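PDB 5N6G: GTN Reductase from Agrobacterium tumefaciens, which probably reduces activated carbon-carbon double bonds with NADH or NADPH as an FMN-dependent ene-reductase of the Old Yellow Enzyme family. Local coordinates for residues 17-22 against 336-341; 78-83 against 170-175; 99-104 against 181-186; 202-207 against 246-251. All coordinates share one frame; numbering follows the deposited sequence.

Contact 1 (17-22 against 336-341); sequences NRIVMA and DLVRRL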
# COMPACT_ATOMS: atom_id res chain seq x y z
N ASN A 17 -2.06 -14.18 -13.69
CA ASN A 17 -2.97 -13.31 -14.41
C ASN A 17 -2.71 -11.89 -13.94
O ASN A 17 -1.88 -11.65 -13.05
CB ASN A 17 -4.43 -13.72 -14.20
CG ASN A 17 -4.86 -13.64 -12.76
OD1 ASN A 17 -4.89 -12.56 -12.16
ND2 ASN A 17 -5.23 -14.78 -12.19
N ARG A 18 -3.42 -10.94 -14.54
CA ARG A 18 -3.17 -9.53 -14.29
C ARG A 18 -4.26 -8.89 -13.44
O ARG A 18 -4.42 -7.67 -13.46
CB ARG A 18 -2.98 -8.81 -15.62
CG ARG A 18 -1.69 -9.26 -16.30
CD ARG A 18 -1.77 -9.14 -17.80
NE ARG A 18 -0.56 -9.68 -18.44
CZ ARG A 18 0.47 -8.94 -18.85
NH1 ARG A 18 0.46 -7.62 -18.70
NH2 ARG A 18 1.51 -9.54 -19.41
N ILE A 19 -4.95 -9.69 -12.64
CA ILE A 19 -5.96 -9.20 -11.70
C ILE A 19 -5.30 -9.21 -10.32
O ILE A 19 -4.92 -10.27 -9.82
CB ILE A 19 -7.23 -10.07 -11.75
CG1 ILE A 19 -7.95 -9.93 -13.09
CG2 ILE A 19 -8.21 -9.68 -10.65
CD1 ILE A 19 -8.81 -11.15 -13.46
N VAL A 20 -5.11 -8.04 -9.74
CA VAL A 20 -4.38 -7.88 -8.49
C VAL A 20 -5.38 -7.53 -7.39
O VAL A 20 -6.32 -6.77 -7.60
CB VAL A 20 -3.31 -6.79 -8.66
CG1 VAL A 20 -2.57 -6.49 -7.37
CG2 VAL A 20 -2.34 -7.19 -9.76
N MET A 21 -5.18 -8.11 -6.21
CA MET A 21 -5.92 -7.71 -5.02
C MET A 21 -5.21 -6.53 -4.37
O MET A 21 -4.08 -6.65 -3.86
CB MET A 21 -6.06 -8.87 -4.03
CG MET A 21 -6.77 -8.48 -2.75
SD MET A 21 -7.06 -9.91 -1.72
CE MET A 21 -7.53 -9.15 -0.16
N ALA A 22 -5.86 -5.37 -4.41
CA ALA A 22 -5.30 -4.17 -3.82
C ALA A 22 -5.18 -4.31 -2.30
O ALA A 22 -5.88 -5.11 -1.67
CB ALA A 22 -6.17 -2.96 -4.15
N ASP A 336 -13.64 -15.13 -5.23
CA ASP A 336 -13.33 -15.67 -6.56
C ASP A 336 -13.58 -14.64 -7.65
O ASP A 336 -14.18 -14.93 -8.68
CB ASP A 336 -14.14 -16.93 -6.82
CG ASP A 336 -15.64 -16.72 -6.72
OD1 ASP A 336 -16.10 -15.71 -6.16
OD2 ASP A 336 -16.39 -17.61 -7.19
N LEU A 337 -13.13 -13.41 -7.41
CA LEU A 337 -13.29 -12.34 -8.40
C LEU A 337 -12.72 -12.75 -9.75
O LEU A 337 -13.30 -12.43 -10.79
CB LEU A 337 -12.60 -11.06 -7.91
CG LEU A 337 -12.71 -9.87 -8.86
CD1 LEU A 337 -14.17 -9.47 -9.08
CD2 LEU A 337 -11.91 -8.71 -8.32
N VAL A 338 -11.58 -13.44 -9.75
CA VAL A 338 -10.94 -13.81 -11.02
C VAL A 338 -11.89 -14.64 -11.87
O VAL A 338 -12.13 -14.34 -13.05
CB VAL A 338 -9.61 -14.54 -10.76
CG1 VAL A 338 -9.07 -15.15 -12.05
CG2 VAL A 338 -8.58 -13.60 -10.16
N ARG A 339 -12.46 -15.70 -11.28
CA ARG A 339 -13.40 -16.54 -12.02
C ARG A 339 -14.64 -15.77 -12.45
O ARG A 339 -15.13 -15.94 -13.57
CB ARG A 339 -13.79 -17.74 -11.16
CG ARG A 339 -14.74 -18.72 -11.86
CD ARG A 339 -15.16 -19.82 -10.92
NE ARG A 339 -16.31 -20.56 -11.46
CZ ARG A 339 -17.13 -21.30 -10.72
NH1 ARG A 339 -16.94 -21.40 -9.41
NH2 ARG A 339 -18.15 -21.93 -11.29
N ARG A 340 -15.17 -14.92 -11.57
CA ARG A 340 -16.34 -14.14 -11.93
C ARG A 340 -16.04 -13.23 -13.11
O ARG A 340 -16.86 -13.12 -14.04
CB ARG A 340 -16.83 -13.32 -10.74
CG ARG A 340 -17.52 -14.15 -9.64
CD ARG A 340 -17.76 -13.30 -8.38
NE ARG A 340 -18.26 -14.12 -7.26
CZ ARG A 340 -19.52 -14.24 -6.90
NH1 ARG A 340 -20.48 -13.60 -7.56
NH2 ARG A 340 -19.84 -15.01 -5.87
N LEU A 341 -14.89 -12.56 -13.10
CA LEU A 341 -14.56 -11.69 -14.23
C LEU A 341 -14.31 -12.51 -15.49
O LEU A 341 -14.71 -12.10 -16.59
CB LEU A 341 -13.33 -10.84 -13.90
CG LEU A 341 -13.48 -9.84 -12.76
CD1 LEU A 341 -12.18 -9.06 -12.55
CD2 LEU A 341 -14.61 -8.87 -13.02
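Ile19 and Val338 meet through methyl groups, with CG2 of Ile19 4.0 Å from CG2 of Val338. Ile19 uses both of its branches. Its CG1 lies beside the backbone N and anti to the carbonyl carbon (chi1 -67°), and chi2 extends the chain. This carries CD1 to the next turn of the helix, 4.1 Å from CD1 of Leu341. CG2 of Ile19 also lies 4.5 Å from CD2 of Leu337, at the margin of contact. Ile19 thus packs against three residues of the helix.

Asn17 comes at Val338 from the opposite direction, with its ND2 3.9 Å from CG1 of Val338. Its CG sits between the backbone N and carbonyl carbon (chi1 62°), a torsion that turns OD1 back to the N-H of Ile19. OD1 accepts this N-H, with N of Ile19 at 2.9 Å, in the carbonyl plane and on a lone pair. This is an Asx turn. ND2 is also hydrogen-bonded to the carbonyl of Thr47, so both ends of the buried amide are held. No hydrogen bond joins the two segments. Phe331 and Phe327 pack against Ile19 as well. The contact sets helix 337-343 against the outside of strand 19-21, the first strand of the TIM barrel, which pairs with the eighth, 324-327.

Contact 2 (78-83 against 170-175); sequences EGWKKI and AGFDGV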
# COMPACT_ATOMS: atom_id res chain seq x y z
N GLU A 78 5.45 -15.45 12.22
CA GLU A 78 4.89 -16.80 12.17
C GLU A 78 3.47 -16.78 11.64
O GLU A 78 3.09 -17.63 10.83
CB GLU A 78 4.92 -17.42 13.58
CG GLU A 78 4.30 -18.81 13.64
CD GLU A 78 5.06 -19.83 12.80
OE1 GLU A 78 6.25 -19.59 12.49
OE2 GLU A 78 4.46 -20.87 12.45
N GLY A 79 2.66 -15.81 12.07
CA GLY A 79 1.30 -15.72 11.56
C GLY A 79 1.26 -15.44 10.07
O GLY A 79 0.44 -16.00 9.34
N TRP A 80 2.14 -14.56 9.59
CA TRP A 80 2.22 -14.32 8.15
C TRP A 80 2.69 -15.55 7.39
O TRP A 80 2.28 -15.77 6.23
CB TRP A 80 3.14 -13.16 7.86
CG TRP A 80 2.54 -11.80 8.06
CD1 TRP A 80 3.02 -10.82 8.88
CD2 TRP A 80 1.40 -11.24 7.39
NE1 TRP A 80 2.26 -9.69 8.77
CE2 TRP A 80 1.25 -9.92 7.87
CE3 TRP A 80 0.50 -11.72 6.44
CZ2 TRP A 80 0.23 -9.07 7.43
CZ3 TRP A 80 -0.54 -10.86 6.01
CH2 TRP A 80 -0.65 -9.56 6.51
N LYS A 81 3.59 -16.35 7.99
CA LYS A 81 4.06 -17.54 7.30
C LYS A 81 2.92 -18.50 7.01
O LYS A 81 2.89 -19.14 5.96
CB LYS A 81 5.17 -18.21 8.12
CG LYS A 81 5.82 -19.41 7.46
CD LYS A 81 6.60 -19.01 6.21
CE LYS A 81 7.37 -20.20 5.62
NZ LYS A 81 8.14 -19.81 4.41
N LYS A 82 1.97 -18.63 7.93
CA LYS A 82 0.81 -19.47 7.65
C LYS A 82 0.03 -18.95 6.45
O LYS A 82 -0.46 -19.73 5.63
CB LYS A 82 -0.09 -19.54 8.89
CG LYS A 82 -1.24 -20.51 8.76
CD LYS A 82 -2.21 -20.39 9.94
CE LYS A 82 -3.13 -21.60 10.02
NZ LYS A 82 -2.76 -22.51 11.16
N ILE A 83 -0.09 -17.62 6.34
CA ILE A 83 -0.82 -16.99 5.24
C ILE A 83 -0.10 -17.20 3.91
O ILE A 83 -0.72 -17.59 2.91
CB ILE A 83 -1.03 -15.50 5.54
CG1 ILE A 83 -2.05 -15.37 6.69
CG2 ILE A 83 -1.49 -14.75 4.29
CD1 ILE A 83 -2.17 -14.00 7.23
N ALA A 170 8.95 -14.41 6.37
CA ALA A 170 7.57 -14.86 6.44
C ALA A 170 7.07 -15.47 5.14
O ALA A 170 5.90 -15.85 5.08
CB ALA A 170 6.66 -13.70 6.81
N GLY A 171 7.92 -15.59 4.12
CA GLY A 171 7.56 -16.29 2.91
C GLY A 171 6.92 -15.44 1.83
O GLY A 171 6.41 -16.00 0.86
N PHE A 172 6.90 -14.12 1.97
CA PHE A 172 6.35 -13.28 0.92
C PHE A 172 7.22 -13.36 -0.33
O PHE A 172 8.44 -13.56 -0.25
CB PHE A 172 6.25 -11.83 1.39
CG PHE A 172 5.14 -11.59 2.38
CD1 PHE A 172 3.83 -11.43 1.93
CD2 PHE A 172 5.40 -11.52 3.73
CE1 PHE A 172 2.80 -11.21 2.82
CE2 PHE A 172 4.37 -11.29 4.62
CZ PHE A 172 3.07 -11.16 4.17
N ASP A 173 6.58 -13.18 -1.48
CA ASP A 173 7.28 -13.10 -2.75
C ASP A 173 8.01 -11.78 -2.94
O ASP A 173 8.89 -11.69 -3.81
CB ASP A 173 6.29 -13.33 -3.87
CG ASP A 173 5.70 -14.72 -3.82
OD1 ASP A 173 6.46 -15.67 -4.10
OD2 ASP A 173 4.52 -14.86 -3.44
N GLY A 174 7.72 -10.78 -2.11
CA GLY A 174 8.27 -9.45 -2.25
C GLY A 174 7.49 -8.50 -1.36
O GLY A 174 6.69 -8.93 -0.53
N VAL A 175 7.74 -7.22 -1.55
CA VAL A 175 7.07 -6.17 -0.80
C VAL A 175 6.60 -5.08 -1.74
O VAL A 175 7.20 -4.81 -2.78
CB VAL A 175 7.95 -5.54 0.30
CG1 VAL A 175 8.47 -6.61 1.26
CG2 VAL A 175 9.09 -4.72 -0.27
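Trp80 and Phe172 are brought together by matching first torsions: both swing CG to the side of the backbone N (chi1 -80° and -74°). The rings form an offset edge-to-face pair. Phe172 turns its edge to the face of the Trp80 six-membered ring, with centroids 5.3 Å apart and planes at 62°. CZ of Phe172 does the closest touching, 3.5 Å from CE3 of Trp80. It sits toward the rim of the indole, not over its middle.

Nearer the backbone, CB of Trp80 rests 3.7 Å from CB of Ala170. Lys81 runs along the backbone of the other segment. Its chain bends at chi2, which lays CD 3.4 Å from O of Ala170. The same oxygen receives a CA-H...O contact from CA of Lys81 at 3.3 Å, and a hydrogen bond from OG1 of Thr84. NZ of Lys81 ends 3.9 Å from CA of Gly171, whose positive phi belongs to a Schellman motif ending the preceding helix. NE1 of Trp80 donates a hydrogen bond to O of Gly70, which helps hold the indole's rotation. Helix 74-89 is thus packed against the turn from helix 150-169 into strand 174-178, an alpha-to-beta connection of the TIM barrel.

Contact 3 (99-104 against 181-186); sequences WHVGRI and NGYLIE. With 8OZ (2-Phenylacrylic acid), chain C; FMN (flavin mononucleotide), chain B.
Tyr183 is the bump of this contact, and segment 99-104 curves round it. The Trp99 edge meets one face of the phenol ring, with NE1 of Trp99 3.4 Å from CG of Tyr183 and the planes at 89°. This is a T-shaped (edge-to-face) pair. CB of Val101 and CB of Ile104 fill in beside the ring, at 3.8 Å from CD1 and 3.7 Å from CE1 of Tyr183. OH of Tyr183 is hydrogen-bonded to OH of Tyr65, which anchors the far end.

Leu184 is the second bump. Its CG is anti to the backbone N (chi1 -178°), and CD2 lies over one face of the His100 ring, 3.8 Å from the centroid, as a CH-pi contact. CD1 fits against Gly102, where the absence of a side chain makes the hollow. N of Leu184 donates a hydrogen bond to O of His100. ND1 of His100 accepts the N-H of Gly102 in the ring plane, and NE2 is hydrogen-bonded to OE1 of Gln61.

The bound 2-phenylacrylic acid nestles beside this aromatic wall. The ligand atom named C lies 3.2 Å from CZ2 of Trp99, and its atom O accepts a hydrogen bond from ND2 of Asn181 at 2.8 Å. NE2 of His178 is also hydrogen-bonded to the ligand. This is the substrate pocket of an Old Yellow Enzyme, beside the flavin.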
# COMPACT_ATOMS: atom_id res chain seq x y z
N TRP A 99 4.60 -0.62 5.74
CA TRP A 99 3.89 0.61 6.02
C TRP A 99 4.53 1.38 7.17
O TRP A 99 4.98 0.79 8.15
CB TRP A 99 2.48 0.24 6.39
CG TRP A 99 1.43 1.30 6.42
CD1 TRP A 99 1.47 2.55 5.87
CD2 TRP A 99 0.13 1.15 7.00
NE1 TRP A 99 0.26 3.19 6.08
CE2 TRP A 99 -0.58 2.35 6.77
CE3 TRP A 99 -0.49 0.10 7.69
CZ2 TRP A 99 -1.88 2.51 7.20
CZ3 TRP A 99 -1.77 0.26 8.12
CH2 TRP A 99 -2.46 1.47 7.89
N HIS A 100 4.55 2.70 7.05
CA HIS A 100 4.78 3.59 8.17
C HIS A 100 3.79 4.74 8.01
O HIS A 100 3.79 5.43 6.99
CB HIS A 100 6.23 4.11 8.23
CG HIS A 100 6.58 4.76 9.52
ND1 HIS A 100 5.87 5.80 10.07
CD2 HIS A 100 7.59 4.49 10.39
CE1 HIS A 100 6.41 6.14 11.23
NE2 HIS A 100 7.47 5.37 11.44
N VAL A 101 2.96 4.93 9.02
CA VAL A 101 1.90 5.93 8.94
C VAL A 101 2.35 7.36 9.18
O VAL A 101 1.57 8.29 8.89
CB VAL A 101 0.77 5.68 9.95
CG1 VAL A 101 0.14 4.34 9.66
CG2 VAL A 101 1.28 5.75 11.38
N GLY A 102 3.54 7.58 9.70
CA GLY A 102 3.95 8.92 10.08
C GLY A 102 2.96 9.58 11.01
O GLY A 102 2.60 9.04 12.06
N ARG A 103 2.52 10.80 10.66
CA ARG A 103 1.68 11.57 11.56
C ARG A 103 0.27 11.01 11.77
O ARG A 103 -0.45 11.51 12.64
CB ARG A 103 1.55 13.01 11.06
CG ARG A 103 0.71 13.17 9.80
CD ARG A 103 0.72 14.63 9.35
NE ARG A 103 -0.15 14.84 8.20
CZ ARG A 103 -0.69 16.01 7.88
NH1 ARG A 103 -0.47 17.11 8.59
NH2 ARG A 103 -1.49 16.09 6.82
N ILE A 104 -0.14 10.01 11.00
CA ILE A 104 -1.52 9.50 11.07
C ILE A 104 -1.52 8.39 12.11
O ILE A 104 -1.54 7.19 11.81
CB ILE A 104 -2.02 9.03 9.70
CG1 ILE A 104 -1.82 10.13 8.65
CG2 ILE A 104 -3.46 8.63 9.79
CD1 ILE A 104 -2.58 11.43 8.92
N ASN A 181 -1.29 7.65 -0.13
CA ASN A 181 -2.41 7.98 0.76
C ASN A 181 -2.01 8.75 2.01
O ASN A 181 -2.61 8.58 3.07
CB ASN A 181 -3.17 6.71 1.13
CG ASN A 181 -3.73 6.03 -0.09
OD1 ASN A 181 -4.04 6.68 -1.09
ND2 ASN A 181 -3.87 4.73 -0.03
N GLY A 182 -1.10 9.70 1.86
CA GLY A 182 -0.82 10.63 2.95
C GLY A 182 -0.03 10.08 4.12
O GLY A 182 -0.01 10.73 5.17
N TYR A 183 0.60 8.92 3.99
CA TYR A 183 1.37 8.35 5.08
C TYR A 183 2.81 8.88 5.03
O TYR A 183 3.08 9.91 4.41
CB TYR A 183 1.23 6.83 5.08
CG TYR A 183 -0.22 6.48 5.42
CD1 TYR A 183 -0.74 6.75 6.67
CD2 TYR A 183 -1.07 5.92 4.47
CE1 TYR A 183 -2.06 6.43 7.00
CE2 TYR A 183 -2.40 5.63 4.79
CZ TYR A 183 -2.87 5.87 6.05
OH TYR A 183 -4.17 5.57 6.38
N LEU A 184 3.73 8.26 5.76
CA LEU A 184 5.01 8.92 6.06
C LEU A 184 5.74 9.36 4.79
O LEU A 184 6.24 10.49 4.73
CB LEU A 184 5.91 8.02 6.89
CG LEU A 184 7.26 8.66 7.28
CD1 LEU A 184 7.06 9.81 8.24
CD2 LEU A 184 8.22 7.60 7.88
N ILE A 185 5.90 8.46 3.82
CA ILE A 185 6.71 8.80 2.65
C ILE A 185 6.06 9.95 1.90
O ILE A 185 6.74 10.88 1.46
CB ILE A 185 6.93 7.57 1.76
CG1 ILE A 185 7.76 6.53 2.52
CG2 ILE A 185 7.69 7.96 0.49
CD1 ILE A 185 7.91 5.19 1.82
N GLU A 186 4.73 9.91 1.77
CA GLU A 186 4.01 10.99 1.11
C GLU A 186 4.10 12.29 1.88
O GLU A 186 4.08 13.38 1.28
CB GLU A 186 2.53 10.66 0.94
CG GLU A 186 2.18 10.20 -0.40
CD GLU A 186 0.75 10.54 -0.84
OE1 GLU A 186 -0.03 11.25 -0.14
OE2 GLU A 186 0.44 10.06 -1.94
C4 8OZ C . -8.57 2.65 5.11
C5 8OZ C . -8.58 2.62 6.49
C6 8OZ C . -7.39 2.67 7.18
C7 8OZ C . -6.19 2.74 6.50
C8 8OZ C . -4.68 3.59 3.18
C 8OZ C . -3.88 1.92 4.79
O 8OZ C . -3.71 3.48 2.48
C1 8OZ C . -4.87 2.71 4.38
C2 8OZ C . -6.16 2.75 5.11
C3 8OZ C . -7.37 2.72 4.42
O1 8OZ C . -5.61 4.50 2.97
N1 FMN B . -4.86 1.40 0.33
C2 FMN B . -3.58 1.08 0.72
O2 FMN B . -2.58 1.45 0.07
N3 FMN B . -3.39 0.32 1.85
C4 FMN B . -4.39 -0.15 2.69
O4 FMN B . -4.12 -0.87 3.65
C4A FMN B . -5.73 0.22 2.29
N5 FMN B . -6.73 -0.21 3.01
C5A FMN B . -8.01 0.01 2.53
C6 FMN B . -9.08 -0.54 3.22
C7 FMN B . -10.37 -0.45 2.72
C7M FMN B . -11.50 -1.09 3.49
C8 FMN B . -10.61 0.21 1.51
C8M FMN B . -11.99 0.27 0.91
C9 FMN B . -9.54 0.78 0.82
C9A FMN B . -8.25 0.68 1.32
N10 FMN B . -7.13 1.15 0.59
C10 FMN B . -5.86 0.96 1.06
C1' FMN B . -7.36 1.67 -0.76
C2' FMN B . -7.55 0.54 -1.76
O2' FMN B . -6.35 -0.23 -1.90
C3' FMN B . -7.99 1.02 -3.15
O3' FMN B . -7.04 1.97 -3.64
C4' FMN B . -9.37 1.66 -3.16
O4' FMN B . -10.33 0.79 -2.55
C5' FMN B . -9.81 2.05 -4.56
O5' FMN B . -9.92 0.88 -5.40
P FMN B . -11.32 0.18 -5.82
O1P FMN B . -12.07 1.23 -6.62
O2P FMN B . -12.03 -0.13 -4.51
O3P FMN B . -10.92 -1.02 -6.60
O HOH W 1 4.47 5.78 4.09
O HOH W 2 -1.01 13.12 6.01

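Contact 4 (202-207 against 246-251); sequences GSIENR and QPLYNY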
# COMPACT_ATOMS: atom_id res chain seq x y z
N GLY A 202 12.08 21.32 0.75
CA GLY A 202 12.25 22.38 -0.23
C GLY A 202 12.06 21.89 -1.65
O GLY A 202 10.93 21.74 -2.13
N SER A 203 13.17 21.62 -2.33
CA SER A 203 13.16 21.22 -3.72
C SER A 203 12.47 19.87 -3.91
O SER A 203 12.33 19.07 -2.99
CB SER A 203 14.58 21.14 -4.25
OG SER A 203 15.32 20.11 -3.62
N ILE A 204 12.07 19.63 -5.15
CA ILE A 204 11.53 18.32 -5.53
C ILE A 204 12.54 17.22 -5.21
O ILE A 204 12.17 16.17 -4.67
CB ILE A 204 11.16 18.34 -7.02
CG1 ILE A 204 9.86 19.11 -7.20
CG2 ILE A 204 11.08 16.93 -7.61
CD1 ILE A 204 9.58 19.47 -8.67
N GLU A 205 13.81 17.43 -5.55
CA GLU A 205 14.84 16.43 -5.29
C GLU A 205 14.94 16.14 -3.81
O GLU A 205 15.12 14.98 -3.40
CB GLU A 205 16.19 16.92 -5.82
CG GLU A 205 16.28 17.10 -7.36
CD GLU A 205 15.58 18.36 -7.95
OE1 GLU A 205 15.12 19.28 -7.22
OE2 GLU A 205 15.51 18.43 -9.20
N ASN A 206 14.87 17.17 -2.98
CA ASN A 206 14.96 16.98 -1.54
C ASN A 206 13.74 16.27 -0.99
O ASN A 206 13.85 15.42 -0.10
CB ASN A 206 15.15 18.32 -0.84
CG ASN A 206 16.56 18.84 -0.96
OD1 ASN A 206 17.43 18.23 -1.60
ND2 ASN A 206 16.82 19.97 -0.31
N ARG A 207 12.54 16.65 -1.48
CA ARG A 207 11.32 16.00 -0.99
C ARG A 207 11.21 14.54 -1.42
O ARG A 207 10.58 13.74 -0.70
CB ARG A 207 10.10 16.80 -1.44
CG ARG A 207 10.02 18.16 -0.68
CD ARG A 207 8.72 18.87 -0.92
NE ARG A 207 8.72 19.62 -2.18
CZ ARG A 207 7.74 19.61 -3.07
NH1 ARG A 207 6.66 18.85 -2.92
NH2 ARG A 207 7.83 20.40 -4.13
N GLN A 246 2.64 17.19 -10.95
CA GLN A 246 3.24 16.57 -12.14
C GLN A 246 4.76 16.62 -12.11
O GLN A 246 5.40 15.57 -12.35
CB GLN A 246 2.70 17.21 -13.42
CG GLN A 246 3.02 16.35 -14.64
CD GLN A 246 1.97 15.30 -14.89
OE1 GLN A 246 0.79 15.62 -15.02
NE2 GLN A 246 2.38 14.03 -15.03
N PRO A 247 5.41 17.75 -11.89
CA PRO A 247 6.89 17.72 -11.89
C PRO A 247 7.45 16.87 -10.77
O PRO A 247 8.50 16.24 -10.94
CB PRO A 247 7.29 19.21 -11.75
CG PRO A 247 6.05 19.92 -11.33
CD PRO A 247 4.87 19.13 -11.82
N LEU A 248 6.75 16.84 -9.63
CA LEU A 248 7.18 16.07 -8.48
C LEU A 248 7.16 14.59 -8.80
O LEU A 248 8.17 13.88 -8.62
CB LEU A 248 6.23 16.35 -7.32
CG LEU A 248 6.43 15.61 -6.00
CD1 LEU A 248 7.78 15.93 -5.36
CD2 LEU A 248 5.25 15.94 -5.08
N TYR A 249 6.00 14.11 -9.25
CA TYR A 249 5.82 12.68 -9.47
C TYR A 249 6.52 12.20 -10.74
O TYR A 249 7.02 11.08 -10.77
CB TYR A 249 4.33 12.35 -9.48
CG TYR A 249 3.86 12.11 -8.07
CD1 TYR A 249 3.93 10.84 -7.50
CD2 TYR A 249 3.42 13.16 -7.28
CE1 TYR A 249 3.52 10.62 -6.21
CE2 TYR A 249 3.03 12.96 -5.98
CZ TYR A 249 3.09 11.69 -5.45
OH TYR A 249 2.69 11.53 -4.15
N ASN A 250 6.61 13.04 -11.78
CA ASN A 250 7.42 12.66 -12.93
C ASN A 250 8.86 12.48 -12.52
O ASN A 250 9.52 11.53 -12.95
CB ASN A 250 7.28 13.67 -14.05
CG ASN A 250 5.98 13.49 -14.87
OD1 ASN A 250 5.00 12.87 -14.41
ND2 ASN A 250 5.98 14.04 -16.08
N TYR A 251 9.38 13.35 -11.65
CA TYR A 251 10.75 13.19 -11.15
C TYR A 251 10.88 11.88 -10.39
O TYR A 251 11.85 11.14 -10.58
CB TYR A 251 11.15 14.37 -10.27
CG TYR A 251 12.49 14.16 -9.59
CD1 TYR A 251 13.67 14.47 -10.23
CD2 TYR A 251 12.55 13.63 -8.31
CE1 TYR A 251 14.89 14.25 -9.61
CE2 TYR A 251 13.74 13.40 -7.70
CZ TYR A 251 14.91 13.72 -8.35
OH TYR A 251 16.15 13.50 -7.74
O HOH W 3 15.98 12.87 -4.95
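Ile204 and Tyr251 run antiparallel alongside one another, and CG2 of Ile204 lies 3.7 Å from CD2 of Tyr251. The other branch of Ile204 reaches on, with CD1 3.8 Å from CB of Pro247. CG2 is also 4.1 Å from CD1 of Leu248. A chi1 of 172° points the Tyr251 ring away from its own backbone N and across toward helix 204-222. There CG of Glu205 comes within 3.6 Å of OH of Tyr251. The hydroxyl shares a water with the backbone. That water lies in the ring plane and donates to O of Glu205 at 2.8 Å.

On the other flank, NH1 of Arg207 lies 3.9 Å from CD2 of Leu248. A bend at chi3 (-82°) turns the guanidinium, with CD1 of Leu248 over one face. Its position is set by the next shell. NE donates a hydrogen bond to O of Gly202 at 3.1 Å, while NH1 has a salt bridge to Glu242 and a hydrogen bond to O of Leu189. Ser203 is the N-cap, with OG accepting from N of Asn206.

The contact packs the first turn of helix 204-222 against helix 245-256 near the surface. Helix 286-295 touches helix 245-256 through Gln246, Tyr249 and Asn250, and helix 184-189 also meets Tyr249.

All four contacts belong to one TIM barrel of eight parallel strands. Contact 1 joins the first strand, 19-21, to the last helix, so the other three are nested within the loop it closes. Contacts 2 and 3 alternate along the chain. Strand 174-178 of contact 2 is followed in the chain by helix 184-189 of contact 3, and the contacts' nearest atoms are about 8 Å apart. Contact 4 follows in series. It touches contact 3, where OE2 of Glu186 lies 3.5 Å from OH of Tyr249. The centres of contacts 1 and 4 are 34 Å apart. Contact 3 lines the ligand pocket. Contacts 1 and 2 pack helices against strand 19-21 and the approach to strand 174-178, and contact 4 pairs two outer helices.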